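Local coordinates for protein exodeoxyribonuclease III (Neisseria meningitidis, PDB 2JC4) that probably degrades double-stranded DNA from its 3' ends as a metal-dependent exonuclease of the AP/ExoA family of DNA repair enzymes, at residues 103-108 with 144-149; 30-35 with 64-69; 3-8 with 217-222; 98-103 with 139-144. All coordinates share one frame; numbering follows the deposited sequence.

Contact 1. Residues 103-108 with 144-149; sequences NVYCVN and LGDFNI. With ACT (acetate ion), chain F.
N148 reaches across to the loop just past strand 99-105 with its amide: ND2 donates to C106 O at 2.9 Å, with the acceptor close to the amide plane and the donor tilted 35° from the carbonyl plane. Three backbone bonds precede it in parallel pairing, V104 N to L144 O, D146 N to V104 O at a bent 139°, and C106 N to D146 O at 2.9 Å. Glycine suits the corner at G145, because its phi of 146° and the close V104 O leave no room for a side chain.

D146 is engaged on both carboxylate oxygens. OD1 accepts from N148 N at 3.0 Å, closing an Asx turn that orients N148, while OD2 takes a hydrogen bond from N7 and lies at the edge of the Y105 ring, 3.5 Å from CE1. Y105 OH lies 2.7 Å from a water that accepts from N108 ND2 and, weakly, from N148 ND2. N108 ND2 has a second acceptor, at 3.1 Å, in O of an acetate ion, itself probably from the crystallisation liquor, and N108 OD1 is held by E110 N.

Beside this polar layer, V104 CG2 makes a CH-pi contact over one face of the F147 ring, 4.2 Å from its centroid, and C106 SG approaches the same ring obliquely in a sulfur-aromatic contact.

Y105, D146 and N148 are predicted active-site residues, the last a probable transition-state stabiliser. The Asx turn links D146 to N148 and the water links Y105 weakly to N148, which is consistent with a site whose amide is held in place.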
# COMPACT_ATOMS: atom_id res chain seq x y z
N ASN A 103 -4.17 -4.32 -4.21
CA ASN A 103 -2.88 -3.81 -3.75
C ASN A 103 -2.30 -2.86 -4.80
O ASN A 103 -2.20 -3.22 -5.97
CB ASN A 103 -1.95 -5.01 -3.54
CG ASN A 103 -0.52 -4.62 -3.16
OD1 ASN A 103 -0.27 -3.53 -2.65
ND2 ASN A 103 0.42 -5.55 -3.38
N VAL A 104 -1.90 -1.67 -4.37
CA VAL A 104 -1.36 -0.66 -5.26
C VAL A 104 0.02 -0.18 -4.82
O VAL A 104 0.28 0.04 -3.63
CB VAL A 104 -2.35 0.57 -5.36
CG1 VAL A 104 -3.57 0.21 -6.19
CG2 VAL A 104 -2.78 1.14 -3.92
N TYR A 105 0.90 -0.02 -5.78
CA TYR A 105 2.10 0.76 -5.59
C TYR A 105 1.91 1.98 -6.51
O TYR A 105 2.16 1.90 -7.72
CB TYR A 105 3.38 -0.04 -5.96
CG TYR A 105 4.56 0.90 -5.98
CD1 TYR A 105 4.77 1.76 -4.90
CD2 TYR A 105 5.41 1.00 -7.11
CE1 TYR A 105 5.84 2.69 -4.91
CE2 TYR A 105 6.49 1.93 -7.11
CZ TYR A 105 6.66 2.77 -6.02
OH TYR A 105 7.67 3.73 -6.00
N CYS A 106 1.39 3.09 -5.95
CA CYS A 106 0.94 4.21 -6.76
C CYS A 106 2.13 5.02 -7.24
O CYS A 106 3.20 5.05 -6.59
CB CYS A 106 0.01 5.15 -5.99
SG CYS A 106 -1.52 4.32 -5.44
N VAL A 107 1.92 5.71 -8.35
CA VAL A 107 2.97 6.55 -8.93
C VAL A 107 3.49 7.60 -7.93
O VAL A 107 2.72 8.39 -7.38
CB VAL A 107 2.48 7.25 -10.23
CG1 VAL A 107 3.63 8.01 -10.90
CG2 VAL A 107 1.89 6.22 -11.19
N ASN A 108 4.81 7.62 -7.74
CA ASN A 108 5.43 8.62 -6.91
C ASN A 108 5.14 10.03 -7.42
O ASN A 108 4.60 10.86 -6.68
CB ASN A 108 6.94 8.35 -6.77
CG ASN A 108 7.64 9.38 -5.86
OD1 ASN A 108 7.70 10.57 -6.19
ND2 ASN A 108 8.11 8.93 -4.71
N LEU A 144 -5.50 -1.01 -0.70
CA LEU A 144 -4.39 -0.64 0.20
C LEU A 144 -3.06 -0.63 -0.49
O LEU A 144 -2.91 -1.22 -1.58
CB LEU A 144 -4.33 -1.57 1.45
CG LEU A 144 -3.81 -3.02 1.31
CD1 LEU A 144 -3.96 -3.75 2.63
CD2 LEU A 144 -4.52 -3.85 0.18
N GLY A 145 -2.08 0.04 0.11
CA GLY A 145 -0.76 0.10 -0.51
C GLY A 145 -0.08 1.43 -0.23
O GLY A 145 -0.42 2.13 0.72
N ASP A 146 0.93 1.71 -1.05
CA ASP A 146 1.67 2.95 -0.96
C ASP A 146 1.01 3.86 -1.95
O ASP A 146 1.08 3.62 -3.16
CB ASP A 146 3.11 2.66 -1.35
CG ASP A 146 3.99 3.90 -1.33
OD1 ASP A 146 3.49 5.03 -1.07
OD2 ASP A 146 5.20 3.70 -1.57
N PHE A 147 0.31 4.88 -1.44
CA PHE A 147 -0.43 5.79 -2.29
C PHE A 147 0.46 6.96 -2.69
O PHE A 147 0.12 7.66 -3.62
CB PHE A 147 -1.72 6.30 -1.61
CG PHE A 147 -2.78 5.26 -1.48
CD1 PHE A 147 -2.68 4.30 -0.47
CD2 PHE A 147 -3.87 5.23 -2.37
CE1 PHE A 147 -3.63 3.29 -0.34
CE2 PHE A 147 -4.85 4.22 -2.23
CZ PHE A 147 -4.72 3.26 -1.20
N ASN A 148 1.60 7.14 -2.02
CA ASN A 148 2.48 8.28 -2.32
C ASN A 148 1.73 9.60 -2.25
O ASN A 148 2.06 10.55 -2.94
CB ASN A 148 3.14 8.10 -3.70
CG ASN A 148 4.47 7.39 -3.60
OD1 ASN A 148 5.36 7.81 -2.82
ND2 ASN A 148 4.63 6.31 -4.36
N ILE A 149 0.71 9.64 -1.39
CA ILE A 149 -0.06 10.84 -1.11
C ILE A 149 -0.34 10.86 0.39
O ILE A 149 -0.82 9.84 1.00
CB ILE A 149 -1.40 10.92 -1.91
CG1 ILE A 149 -1.15 10.98 -3.43
CG2 ILE A 149 -2.26 12.17 -1.41
CD1 ILE A 149 -2.45 10.80 -4.22
C ACT F . 9.23 8.97 -1.38
O ACT F . 9.26 10.03 -2.04
OXT ACT F . 10.14 8.13 -1.59
CH3 ACT F . 8.11 8.79 -0.41
O HOH W 1 7.91 5.79 -4.28

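Contact 2. Residues 30-35 with 64-69; sequences LVLQEL and GVAIVS. With MG (magnesium ion), chain B.
Strands 30-33 and 65-69 run antiparallel, 164° between their directions and 4.7 Å apart at closest approach, as neighbours in one of the two sheets that make the DNase I-like sandwich. L30 with V68 and L32 with A66 are the hydrogen-bonded pairs; V31 with I67 and Q33 with V65 are the non-hydrogen-bonded ones.

V31 and I67 lie side by side on the face turned to the other sheet, CG1 to CG1 at 4.0 Å, where beta-branched residues suit both extended backbone and buried interior. Q33 shares that face, but its NE2 is spent on N103 and T5. On the reverse face, L35 CD2 packs against the small A66, 3.9 Å from its CB, and F42 touches both.

Past Q33 the pairing ends at G64, whose O accepts from L35 N at 3.1 Å and weakly from E34 N. L35 leaves no room for a side chain on G64, so glycine lets the two chains come close here. E34, at positive phi, swings away from G64 with its chain extended beyond CG. Its OE2 accepts from N7 and from a metal-bound water, while OE1 binds the magnesium ion at 2.4 Å, alongside N9 OD1 and four waters.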
# COMPACT_ATOMS: atom_id res chain seq x y z
N LEU A 30 -0.82 -10.41 3.67
CA LEU A 30 0.26 -9.41 3.58
C LEU A 30 0.38 -9.00 2.12
O LEU A 30 0.57 -9.85 1.25
CB LEU A 30 1.59 -9.99 4.05
CG LEU A 30 2.89 -9.21 3.82
CD1 LEU A 30 2.81 -7.88 4.56
CD2 LEU A 30 4.12 -10.01 4.27
N VAL A 31 0.21 -7.72 1.83
CA VAL A 31 0.45 -7.23 0.47
C VAL A 31 1.74 -6.38 0.46
O VAL A 31 2.01 -5.66 1.44
CB VAL A 31 -0.78 -6.50 -0.10
CG1 VAL A 31 -2.07 -7.32 0.09
CG2 VAL A 31 -0.96 -5.07 0.47
N LEU A 32 2.49 -6.49 -0.64
CA LEU A 32 3.81 -5.91 -0.79
C LEU A 32 3.89 -5.02 -2.01
O LEU A 32 3.25 -5.32 -3.04
CB LEU A 32 4.89 -7.02 -0.96
CG LEU A 32 4.85 -8.12 0.10
CD1 LEU A 32 5.88 -9.21 -0.22
CD2 LEU A 32 5.19 -7.48 1.43
N GLN A 33 4.65 -3.93 -1.87
CA GLN A 33 5.02 -3.05 -2.99
C GLN A 33 6.56 -2.90 -3.08
O GLN A 33 7.29 -3.06 -2.09
CB GLN A 33 4.39 -1.66 -2.83
CG GLN A 33 2.89 -1.69 -2.58
CD GLN A 33 2.57 -1.83 -1.10
OE1 GLN A 33 3.25 -1.28 -0.25
NE2 GLN A 33 1.53 -2.58 -0.79
N GLU A 34 7.02 -2.53 -4.27
CA GLU A 34 8.43 -2.37 -4.58
C GLU A 34 9.16 -3.68 -4.42
O GLU A 34 10.23 -3.76 -3.78
CB GLU A 34 9.08 -1.22 -3.79
CG GLU A 34 8.59 0.14 -4.24
CD GLU A 34 9.47 1.27 -3.75
OE1 GLU A 34 10.70 1.09 -3.56
OE2 GLU A 34 8.92 2.36 -3.55
N LEU A 35 8.61 -4.72 -5.04
CA LEU A 35 9.38 -5.98 -5.12
C LEU A 35 10.75 -5.73 -5.74
O LEU A 35 11.76 -6.26 -5.27
CB LEU A 35 8.65 -7.00 -5.98
CG LEU A 35 7.24 -7.35 -5.57
CD1 LEU A 35 6.77 -8.41 -6.59
CD2 LEU A 35 7.18 -7.90 -4.13
N GLY A 64 6.65 -3.47 -8.90
CA GLY A 64 6.39 -4.86 -8.43
C GLY A 64 5.49 -4.87 -7.23
O GLY A 64 5.76 -4.16 -6.24
N VAL A 65 4.42 -5.69 -7.30
CA VAL A 65 3.41 -5.82 -6.23
C VAL A 65 3.08 -7.31 -6.00
O VAL A 65 3.10 -8.12 -6.95
CB VAL A 65 2.09 -5.03 -6.56
CG1 VAL A 65 2.28 -3.55 -6.36
CG2 VAL A 65 1.59 -5.31 -8.02
N ALA A 66 2.80 -7.69 -4.76
CA ALA A 66 2.48 -9.10 -4.48
C ALA A 66 1.40 -9.18 -3.43
O ALA A 66 1.26 -8.27 -2.64
CB ALA A 66 3.75 -9.85 -4.00
N ILE A 67 0.65 -10.29 -3.43
CA ILE A 67 -0.33 -10.61 -2.36
C ILE A 67 0.05 -11.97 -1.79
O ILE A 67 0.21 -12.95 -2.53
CB ILE A 67 -1.79 -10.64 -2.85
CG1 ILE A 67 -2.22 -9.26 -3.36
CG2 ILE A 67 -2.70 -11.12 -1.74
CD1 ILE A 67 -3.52 -9.26 -4.15
N VAL A 68 0.21 -12.02 -0.48
CA VAL A 68 0.71 -13.25 0.18
C VAL A 68 -0.31 -13.60 1.25
O VAL A 68 -0.68 -12.74 2.05
CB VAL A 68 2.08 -13.00 0.81
CG1 VAL A 68 2.59 -14.26 1.49
CG2 VAL A 68 3.08 -12.45 -0.23
N SER A 69 -0.80 -14.85 1.25
CA SER A 69 -1.89 -15.18 2.16
C SER A 69 -1.92 -16.66 2.50
O SER A 69 -1.44 -17.48 1.73
CB SER A 69 -3.24 -14.77 1.54
OG SER A 69 -3.38 -15.29 0.22
MG MG B . 12.10 2.67 -2.53
O HOH W 2 10.58 4.17 -3.01
O HOH W 3 13.26 4.14 -1.35
O HOH W 4 13.15 3.05 -4.43
O HOH W 5 10.70 2.25 -0.85

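Contact 3. Residues 3-8 with 217-222; sequences ITTWNV and DHILVS
Strands 3-7 and 217-221 face each other from the two sheets of the sandwich, their axes 8.0 Å apart at closest approach and their directions 151° apart. That spacing excludes backbone pairing: T5 CA and D217 CA are nearest, at 7.7 Å, and side chains and a water span the interval.

T5 and I219 slide past each other in opposite directions, T5 CG2 resting 4.0 Å from I219 CG1. The methyl takes the place between backbone N and carbonyl carbon, which leaves OG1 anti to the N (chi1 177°) and turned to the polar end of the interface. Threonine therefore serves two neighbours, giving carbon to I219 and a hydroxyl to the active-site side. I219 CD1 reaches on to I3 O at 4.0 Å, and V142 and L144 also touch residues of this apolar group.

Toward the active site a water accepts from T5 OG1 at 2.8 Å and donates to D217 OD1 at 2.7 Å, joining the sheets where the side chains themselves do not bond. T5 OG1 is also hydrogen-bonded to Q33 NE2. D217 OD2 is bonded to H247 ND1 and T199 OG1, while N7 ND2 is shared between D146 and E34.

With both oxygens of D217 engaged, its carboxylate is probably held beside H247 and would help orient that ring, consistent with the predicted importance of D217 for catalysis.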
# COMPACT_ATOMS: atom_id res chain seq x y z
N ILE A 3 -4.91 -7.60 8.05
CA ILE A 3 -4.36 -7.37 6.71
C ILE A 3 -3.26 -6.33 6.86
O ILE A 3 -3.51 -5.27 7.45
CB ILE A 3 -5.45 -6.87 5.73
CG1 ILE A 3 -6.72 -7.76 5.85
CG2 ILE A 3 -4.91 -6.82 4.25
CD1 ILE A 3 -7.89 -7.37 4.97
N THR A 4 -2.06 -6.65 6.36
CA THR A 4 -0.87 -5.76 6.40
C THR A 4 -0.45 -5.37 4.97
O THR A 4 -0.50 -6.20 4.06
CB THR A 4 0.26 -6.49 7.13
OG1 THR A 4 -0.19 -6.81 8.47
CG2 THR A 4 1.60 -5.66 7.17
N THR A 5 -0.06 -4.10 4.80
CA THR A 5 0.55 -3.61 3.56
C THR A 5 1.98 -3.13 3.89
O THR A 5 2.22 -2.53 4.94
CB THR A 5 -0.30 -2.46 2.92
OG1 THR A 5 0.37 -1.96 1.75
CG2 THR A 5 -0.55 -1.27 3.91
N TRP A 6 2.94 -3.42 3.00
CA TRP A 6 4.31 -3.03 3.27
C TRP A 6 5.06 -2.78 1.99
O TRP A 6 5.17 -3.68 1.14
CB TRP A 6 5.03 -4.11 4.13
CG TRP A 6 6.39 -3.64 4.67
CD1 TRP A 6 6.82 -2.35 4.81
CD2 TRP A 6 7.44 -4.47 5.15
NE1 TRP A 6 8.10 -2.33 5.33
CE2 TRP A 6 8.51 -3.63 5.54
CE3 TRP A 6 7.59 -5.86 5.29
CZ2 TRP A 6 9.71 -4.13 6.07
CZ3 TRP A 6 8.78 -6.35 5.80
CH2 TRP A 6 9.83 -5.51 6.19
N ASN A 7 5.59 -1.57 1.85
CA ASN A 7 6.50 -1.24 0.75
C ASN A 7 7.89 -1.63 1.26
O ASN A 7 8.43 -1.01 2.19
CB ASN A 7 6.41 0.27 0.41
CG ASN A 7 7.36 0.69 -0.68
OD1 ASN A 7 8.46 0.13 -0.80
ND2 ASN A 7 6.96 1.67 -1.48
N VAL A 8 8.43 -2.71 0.70
CA VAL A 8 9.64 -3.34 1.21
C VAL A 8 10.92 -2.77 0.60
O VAL A 8 12.00 -3.17 1.01
CB VAL A 8 9.64 -4.89 0.96
CG1 VAL A 8 8.61 -5.58 1.82
CG2 VAL A 8 9.43 -5.23 -0.54
N ASP A 217 1.18 5.43 3.27
CA ASP A 217 0.70 4.07 3.13
C ASP A 217 -0.63 3.91 3.86
O ASP A 217 -0.72 4.16 5.10
CB ASP A 217 1.75 3.10 3.69
CG ASP A 217 3.08 3.23 2.99
OD1 ASP A 217 3.23 2.56 1.96
OD2 ASP A 217 3.99 3.95 3.49
N HIS A 218 -1.66 3.49 3.11
CA HIS A 218 -3.05 3.58 3.65
C HIS A 218 -3.79 2.29 3.46
O HIS A 218 -3.40 1.48 2.63
CB HIS A 218 -3.84 4.72 2.96
CG HIS A 218 -3.15 6.05 3.00
ND1 HIS A 218 -2.79 6.66 4.17
CD2 HIS A 218 -2.68 6.85 2.00
CE1 HIS A 218 -2.16 7.80 3.90
NE2 HIS A 218 -2.09 7.94 2.58
N ILE A 219 -4.91 2.13 4.19
CA ILE A 219 -5.78 0.96 4.00
C ILE A 219 -7.20 1.52 3.87
O ILE A 219 -7.72 2.08 4.82
CB ILE A 219 -5.68 -0.04 5.17
CG1 ILE A 219 -4.23 -0.59 5.29
CG2 ILE A 219 -6.64 -1.24 4.94
CD1 ILE A 219 -3.99 -1.43 6.50
N LEU A 220 -7.76 1.46 2.67
CA LEU A 220 -9.06 2.08 2.40
C LEU A 220 -10.08 0.94 2.34
O LEU A 220 -9.83 -0.07 1.66
CB LEU A 220 -9.06 2.93 1.11
CG LEU A 220 -7.97 3.99 0.84
CD1 LEU A 220 -8.41 4.94 -0.29
CD2 LEU A 220 -7.57 4.75 2.06
N VAL A 221 -11.19 1.08 3.08
CA VAL A 221 -12.10 -0.06 3.27
C VAL A 221 -13.56 0.26 2.88
O VAL A 221 -14.03 1.39 3.07
CB VAL A 221 -12.02 -0.63 4.75
CG1 VAL A 221 -10.57 -1.07 5.12
CG2 VAL A 221 -12.50 0.42 5.78
N SER A 222 -14.28 -0.74 2.37
CA SER A 222 -15.71 -0.59 2.13
C SER A 222 -16.45 -0.54 3.48
O SER A 222 -15.91 -0.97 4.52
CB SER A 222 -16.24 -1.79 1.33
OG SER A 222 -16.00 -2.98 2.05
O HOH W 6 2.35 0.01 2.01

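Contact 4. Residues 98-103 with 139-144; sequences GVRVIN and GKLVLL
I102 projects its branches between two leucines of strand 141-144: CD1 lies 3.8 Å from L141 CD1, and CG2 lies 3.7 Å from L143 CD1. With CG1 beside the backbone N and CG2 beside the carbonyl carbon, the isoleucine spreads along the strand and so can bridge both neighbours. L141 CD1 fits between this tip and the aliphatic part of R100, whose CG is 3.9 Å away. R100 then bends at chi2 (60°) and carries its guanidinium off to E134, in a salt bridge, and to D75 and T95, so its stem packs as a hydrocarbon while its charge is met elsewhere.

On the other face V101, V142 and L144 pack. At its start V99 CG1 meets V142 CG2 at 3.9 Å, and further on L144 CD2 packs beside V101, 3.8 Å from its CG1. L144 CG stands between backbone N and carbonyl carbon (chi1 74°), which brings CD2 back over the neighbouring strand. I3, T5 and V31 of the opposing sheet close over this side, whereas helix 115-135 packs on I102, L141 and L143.

The strands are parallel and consecutive around that helix, a beta-alpha-beta crossover. Four backbone bonds tie them, from R100 N to K140 O through L144 N to I102 O. K140 N donates to a water at 3.0 Å and its long chain leads away, as suits a lysine at the exposed end of the pair.

Branched apolar residues on both faces thus imply a strand pair that is interior to the fold, with backbone polarity satisfied within the sheet, the charge of R100 answered by E134 and the chain of K140 led to the exposed strand end.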
# COMPACT_ATOMS: atom_id res chain seq x y z
N GLY A 98 -12.99 -14.37 0.77
CA GLY A 98 -14.17 -13.55 0.52
C GLY A 98 -14.00 -12.03 0.57
O GLY A 98 -14.96 -11.30 0.39
N VAL A 99 -12.76 -11.54 0.78
CA VAL A 99 -12.50 -10.10 0.75
C VAL A 99 -11.77 -9.77 -0.56
O VAL A 99 -10.77 -10.43 -0.88
CB VAL A 99 -11.60 -9.70 1.93
CG1 VAL A 99 -11.26 -8.21 1.87
CG2 VAL A 99 -12.29 -10.06 3.23
N ARG A 100 -12.25 -8.77 -1.29
CA ARG A 100 -11.56 -8.33 -2.49
C ARG A 100 -10.41 -7.42 -2.03
O ARG A 100 -10.66 -6.37 -1.41
CB ARG A 100 -12.51 -7.54 -3.41
CG ARG A 100 -11.96 -7.25 -4.78
CD ARG A 100 -11.61 -8.55 -5.54
NE ARG A 100 -11.25 -8.27 -6.92
CZ ARG A 100 -10.74 -9.16 -7.77
NH1 ARG A 100 -10.52 -10.41 -7.40
NH2 ARG A 100 -10.44 -8.77 -9.01
N VAL A 101 -9.18 -7.82 -2.36
CA VAL A 101 -8.00 -7.09 -1.94
C VAL A 101 -7.40 -6.44 -3.19
O VAL A 101 -7.05 -7.12 -4.13
CB VAL A 101 -6.98 -8.04 -1.30
CG1 VAL A 101 -5.62 -7.33 -1.01
CG2 VAL A 101 -7.57 -8.64 -0.04
N ILE A 102 -7.32 -5.13 -3.22
CA ILE A 102 -6.63 -4.46 -4.34
C ILE A 102 -5.34 -3.80 -3.81
O ILE A 102 -5.43 -2.84 -3.06
CB ILE A 102 -7.58 -3.41 -5.03
CG1 ILE A 102 -8.93 -4.08 -5.41
CG2 ILE A 102 -6.85 -2.69 -6.19
CD1 ILE A 102 -10.01 -3.10 -5.90
N ASN A 103 -4.17 -4.32 -4.21
CA ASN A 103 -2.88 -3.81 -3.75
C ASN A 103 -2.30 -2.86 -4.80
O ASN A 103 -2.20 -3.22 -5.97
CB ASN A 103 -1.95 -5.01 -3.54
CG ASN A 103 -0.52 -4.62 -3.16
OD1 ASN A 103 -0.27 -3.53 -2.65
ND2 ASN A 103 0.42 -5.55 -3.38
N GLY A 139 -18.85 -6.45 -1.58
CA GLY A 139 -19.23 -5.68 -0.37
C GLY A 139 -18.06 -5.63 0.61
O GLY A 139 -17.89 -4.67 1.37
N LYS A 140 -17.23 -6.67 0.60
CA LYS A 140 -16.05 -6.61 1.44
C LYS A 140 -14.88 -6.28 0.49
O LYS A 140 -14.49 -7.10 -0.31
CB LYS A 140 -15.85 -7.92 2.19
CG LYS A 140 -16.94 -8.15 3.22
CD LYS A 140 -16.68 -9.46 3.95
CE LYS A 140 -17.67 -9.66 5.12
NZ LYS A 140 -17.39 -10.98 5.78
N LEU A 141 -14.39 -5.05 0.55
CA LEU A 141 -13.31 -4.67 -0.36
C LEU A 141 -12.28 -3.83 0.38
O LEU A 141 -12.65 -2.99 1.18
CB LEU A 141 -13.87 -3.98 -1.62
CG LEU A 141 -12.83 -3.48 -2.67
CD1 LEU A 141 -13.35 -3.71 -4.13
CD2 LEU A 141 -12.39 -2.01 -2.42
N VAL A 142 -11.00 -4.11 0.12
CA VAL A 142 -9.89 -3.36 0.73
C VAL A 142 -8.96 -2.88 -0.36
O VAL A 142 -8.39 -3.68 -1.10
CB VAL A 142 -9.08 -4.19 1.79
CG1 VAL A 142 -8.02 -3.35 2.44
CG2 VAL A 142 -9.99 -4.69 2.91
N LEU A 143 -8.80 -1.57 -0.46
CA LEU A 143 -7.84 -0.97 -1.39
C LEU A 143 -6.69 -0.43 -0.56
O LEU A 143 -6.89 0.51 0.23
CB LEU A 143 -8.49 0.17 -2.23
CG LEU A 143 -7.56 1.12 -3.02
CD1 LEU A 143 -6.91 0.36 -4.16
CD2 LEU A 143 -8.29 2.38 -3.56
N LEU A 144 -5.50 -1.01 -0.70
CA LEU A 144 -4.39 -0.64 0.20
C LEU A 144 -3.06 -0.63 -0.49
O LEU A 144 -2.91 -1.22 -1.58
CB LEU A 144 -4.33 -1.57 1.45
CG LEU A 144 -3.81 -3.02 1.31
CD1 LEU A 144 -3.96 -3.75 2.63
CD2 LEU A 144 -4.52 -3.85 0.18
O HOH W 7 -17.08 -9.14 -1.02

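How the contacts relate
Contacts 1 and 4 are successive stretches of one parallel pairing: 98-103 with 139-144 is the apolar end, reaching the surface at G98 and K140, and 103-108 with 144-149 is the buried catalytic end. Contact 2 belongs to the opposing sheet, and contact 3 spans the gap between the sheets, without any direct hydrogen bond of its own. N103, shared by contacts 1 and 4, also crosses the gap, its amide bonding to Q33 and L32 of contact 2. Near the strands' C-terminal ends the chemistry turns polar: N7 of contact 3 donates to both D146 of contact 1 and E34 of contact 2, beside the magnesium that E34 binds, where N7 and D146 are predicted to contribute.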